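Local structure of fervidolysin (1R6V) at residues V463-R472 against T497-D506. The protein degrades keratin into peptides as a subtilisin-like serine protease, allowing its bacterium to grow on native feathers. The protein carries 1 engineered substitution. Sequence-based numbering, arbitrary orientation.
Sequences VPTVFVSMMR and TYDIFVGGPD
Thr465 OG1 is gripped from three sides: it takes the Asp506 backbone N-H at 3.1 Å from OG1 to N, accepts a hydrogen bond from a water, and donates a hydrogen bond to Pro464 O. The hydroxyl stands between its backbone N and carbonyl carbon (chi1 77°), which turns it to the Asp506 amide. Next to it the Phe467 ring crosses the Asp506 side chain at about a right angle, CZ lying 3.5 Å from Asp506 CB.

From there the strands run antiparallel. Ser469 and Phe501 exchange two backbone bonds, and so do Met471 and Asp499, the shortest being Asp499 N to Met471 O at 2.7 Å. On the face of Ser469 and Phe501, Met471 SD comes obliquely to the Phe501 ring, 3.5 Å from CD1. On the other face Met470, bent at chi3 (63°), swings its CE over the centre of the Tyr498 ring, 3.8 Å from the centroid, a CH-pi contact. Arg472 runs alongside that tyrosine with CE2 over one face of the guanidinium, NE to CE2 3.4 Å and the planes 35° apart. A salt bridge to Asp494 and a bond from NE to Ser476 O hold the guanidinium; Tyr498 OH bonds to Asp494 O.

These are the two central strands of a four-stranded antiparallel sheet in the Ig-like beta-sandwich domain, with 478-481 beside 466-471 and 535-543 beside 496-505. Val468, Met470, Ile500 and Val502 pack into the core against strand 446-455.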
# COMPACT_ATOMS: atom_id res chain seq x y z
N VAL A 463 2.27 18.93 0.56
CA VAL A 463 3.34 18.37 1.39
C VAL A 463 3.29 16.85 1.29
O VAL A 463 2.31 16.21 1.68
CB VAL A 463 3.18 18.77 2.88
CG1 VAL A 463 4.40 18.34 3.67
CG2 VAL A 463 2.95 20.27 3.01
N PRO A 464 4.36 16.24 0.76
CA PRO A 464 4.41 14.79 0.61
C PRO A 464 4.85 14.00 1.84
O PRO A 464 5.60 14.49 2.68
CB PRO A 464 5.37 14.61 -0.57
CG PRO A 464 6.34 15.73 -0.37
CD PRO A 464 5.48 16.90 0.06
N THR A 465 4.38 12.76 1.90
CA THR A 465 4.68 11.80 2.96
C THR A 465 4.16 12.18 4.35
O THR A 465 4.74 11.81 5.37
CB THR A 465 6.20 11.48 3.06
OG1 THR A 465 6.90 12.56 3.70
CG2 THR A 465 6.79 11.26 1.67
N VAL A 466 3.07 12.94 4.37
CA VAL A 466 2.45 13.31 5.63
C VAL A 466 1.51 12.15 5.95
O VAL A 466 0.78 11.67 5.07
CB VAL A 466 1.66 14.63 5.48
CG1 VAL A 466 0.78 14.86 6.72
CG2 VAL A 466 2.63 15.79 5.31
N PHE A 467 1.54 11.67 7.19
CA PHE A 467 0.68 10.56 7.59
C PHE A 467 -0.70 11.11 7.93
O PHE A 467 -0.82 12.17 8.52
CB PHE A 467 1.25 9.85 8.82
CG PHE A 467 2.74 10.04 9.01
CD1 PHE A 467 3.26 11.21 9.58
CD2 PHE A 467 3.63 9.04 8.62
CE1 PHE A 467 4.64 11.37 9.77
CE2 PHE A 467 5.01 9.19 8.81
CZ PHE A 467 5.51 10.36 9.38
N VAL A 468 -1.73 10.38 7.51
CA VAL A 468 -3.10 10.81 7.81
C VAL A 468 -3.80 9.61 8.41
O VAL A 468 -3.97 8.56 7.76
CB VAL A 468 -3.85 11.28 6.54
CG1 VAL A 468 -5.29 11.68 6.90
CG2 VAL A 468 -3.13 12.47 5.93
N SER A 469 -4.20 9.77 9.66
CA SER A 469 -4.84 8.70 10.41
C SER A 469 -6.27 9.09 10.74
O SER A 469 -6.50 10.12 11.36
CB SER A 469 -4.03 8.50 11.69
OG SER A 469 -4.48 7.39 12.44
N MET A 470 -7.24 8.27 10.32
CA MET A 470 -8.65 8.56 10.62
C MET A 470 -9.04 7.56 11.70
O MET A 470 -9.17 6.38 11.44
CB MET A 470 -9.52 8.37 9.36
CG MET A 470 -9.06 9.20 8.16
SD MET A 470 -10.04 8.98 6.63
CE MET A 470 -11.74 9.64 7.23
N MET A 471 -9.20 8.06 12.92
CA MET A 471 -9.50 7.21 14.06
C MET A 471 -10.88 7.45 14.64
O MET A 471 -11.47 8.52 14.47
CB MET A 471 -8.44 7.46 15.14
CG MET A 471 -7.01 7.57 14.59
SD MET A 471 -5.72 7.83 15.89
CE MET A 471 -5.36 6.13 16.25
N ARG A 472 -11.38 6.44 15.33
CA ARG A 472 -12.68 6.53 15.99
C ARG A 472 -12.77 5.40 17.01
O ARG A 472 -12.06 4.41 16.90
CB ARG A 472 -13.81 6.43 14.97
CG ARG A 472 -13.62 5.35 13.93
CD ARG A 472 -14.78 5.33 12.96
NE ARG A 472 -14.58 4.36 11.90
CZ ARG A 472 -15.51 4.03 11.01
NH1 ARG A 472 -16.71 4.60 11.07
NH2 ARG A 472 -15.23 3.15 10.06
N THR A 497 -18.36 10.02 11.62
CA THR A 497 -17.50 10.90 12.40
C THR A 497 -16.17 10.26 12.77
O THR A 497 -16.11 9.14 13.27
CB THR A 497 -18.23 11.34 13.70
OG1 THR A 497 -19.50 11.92 13.36
CG2 THR A 497 -17.40 12.34 14.47
N TYR A 498 -15.09 11.00 12.50
CA TYR A 498 -13.73 10.55 12.79
C TYR A 498 -12.90 11.61 13.46
O TYR A 498 -13.16 12.79 13.31
CB TYR A 498 -12.97 10.23 11.51
CG TYR A 498 -13.56 9.17 10.64
CD1 TYR A 498 -14.60 9.46 9.77
CD2 TYR A 498 -13.04 7.87 10.65
CE1 TYR A 498 -15.10 8.49 8.92
CE2 TYR A 498 -13.54 6.89 9.81
CZ TYR A 498 -14.56 7.21 8.94
OH TYR A 498 -15.02 6.27 8.07
N ASP A 499 -11.87 11.13 14.12
CA ASP A 499 -10.90 12.02 14.72
C ASP A 499 -9.76 11.82 13.74
O ASP A 499 -9.24 10.72 13.62
CB ASP A 499 -10.49 11.54 16.11
CG ASP A 499 -11.54 11.82 17.15
OD1 ASP A 499 -12.45 12.65 16.88
OD2 ASP A 499 -11.46 11.23 18.24
N ILE A 500 -9.39 12.87 13.07
CA ILE A 500 -8.35 12.79 12.04
C ILE A 500 -7.06 13.46 12.49
O ILE A 500 -7.07 14.65 12.84
CB ILE A 500 -8.85 13.44 10.73
CG1 ILE A 500 -10.12 12.72 10.24
CG2 ILE A 500 -7.79 13.32 9.64
CD1 ILE A 500 -10.75 13.32 8.98
N PHE A 501 -5.97 12.70 12.49
CA PHE A 501 -4.66 13.20 12.88
C PHE A 501 -3.73 13.20 11.68
O PHE A 501 -3.67 12.23 10.94
CB PHE A 501 -4.08 12.33 14.00
CG PHE A 501 -4.97 12.24 15.21
CD1 PHE A 501 -6.01 11.31 15.26
CD2 PHE A 501 -4.81 13.11 16.28
CE1 PHE A 501 -6.87 11.25 16.35
CE2 PHE A 501 -5.66 13.06 17.38
CZ PHE A 501 -6.69 12.13 17.42
N VAL A 502 -3.02 14.31 11.50
CA VAL A 502 -2.11 14.49 10.37
C VAL A 502 -0.71 14.77 10.94
O VAL A 502 -0.56 15.60 11.83
CB VAL A 502 -2.59 15.70 9.54
CG1 VAL A 502 -1.73 15.88 8.31
CG2 VAL A 502 -4.06 15.48 9.14
N GLY A 503 0.31 14.07 10.43
CA GLY A 503 1.66 14.26 10.92
C GLY A 503 2.69 14.62 9.86
O GLY A 503 2.81 13.90 8.87
N GLY A 504 3.43 15.71 10.13
CA GLY A 504 4.46 16.30 9.27
C GLY A 504 5.21 15.39 8.35
O GLY A 504 5.08 14.18 8.50
N PRO A 505 6.04 15.92 7.42
CA PRO A 505 6.73 14.97 6.55
C PRO A 505 7.44 13.90 7.36
O PRO A 505 7.91 14.17 8.46
CB PRO A 505 7.71 15.86 5.76
CG PRO A 505 7.04 17.22 5.76
CD PRO A 505 6.49 17.30 7.18
N ASP A 506 7.49 12.74 6.75
CA ASP A 506 8.12 11.60 7.39
C ASP A 506 9.64 11.72 7.35
O ASP A 506 10.23 11.71 6.27
CB ASP A 506 7.67 10.32 6.68
CG ASP A 506 8.18 9.07 7.34
OD1 ASP A 506 8.70 9.14 8.48
OD2 ASP A 506 8.06 7.99 6.72
O HOH W 1 9.59 11.85 3.91
O HOH W 2 -17.48 6.85 13.33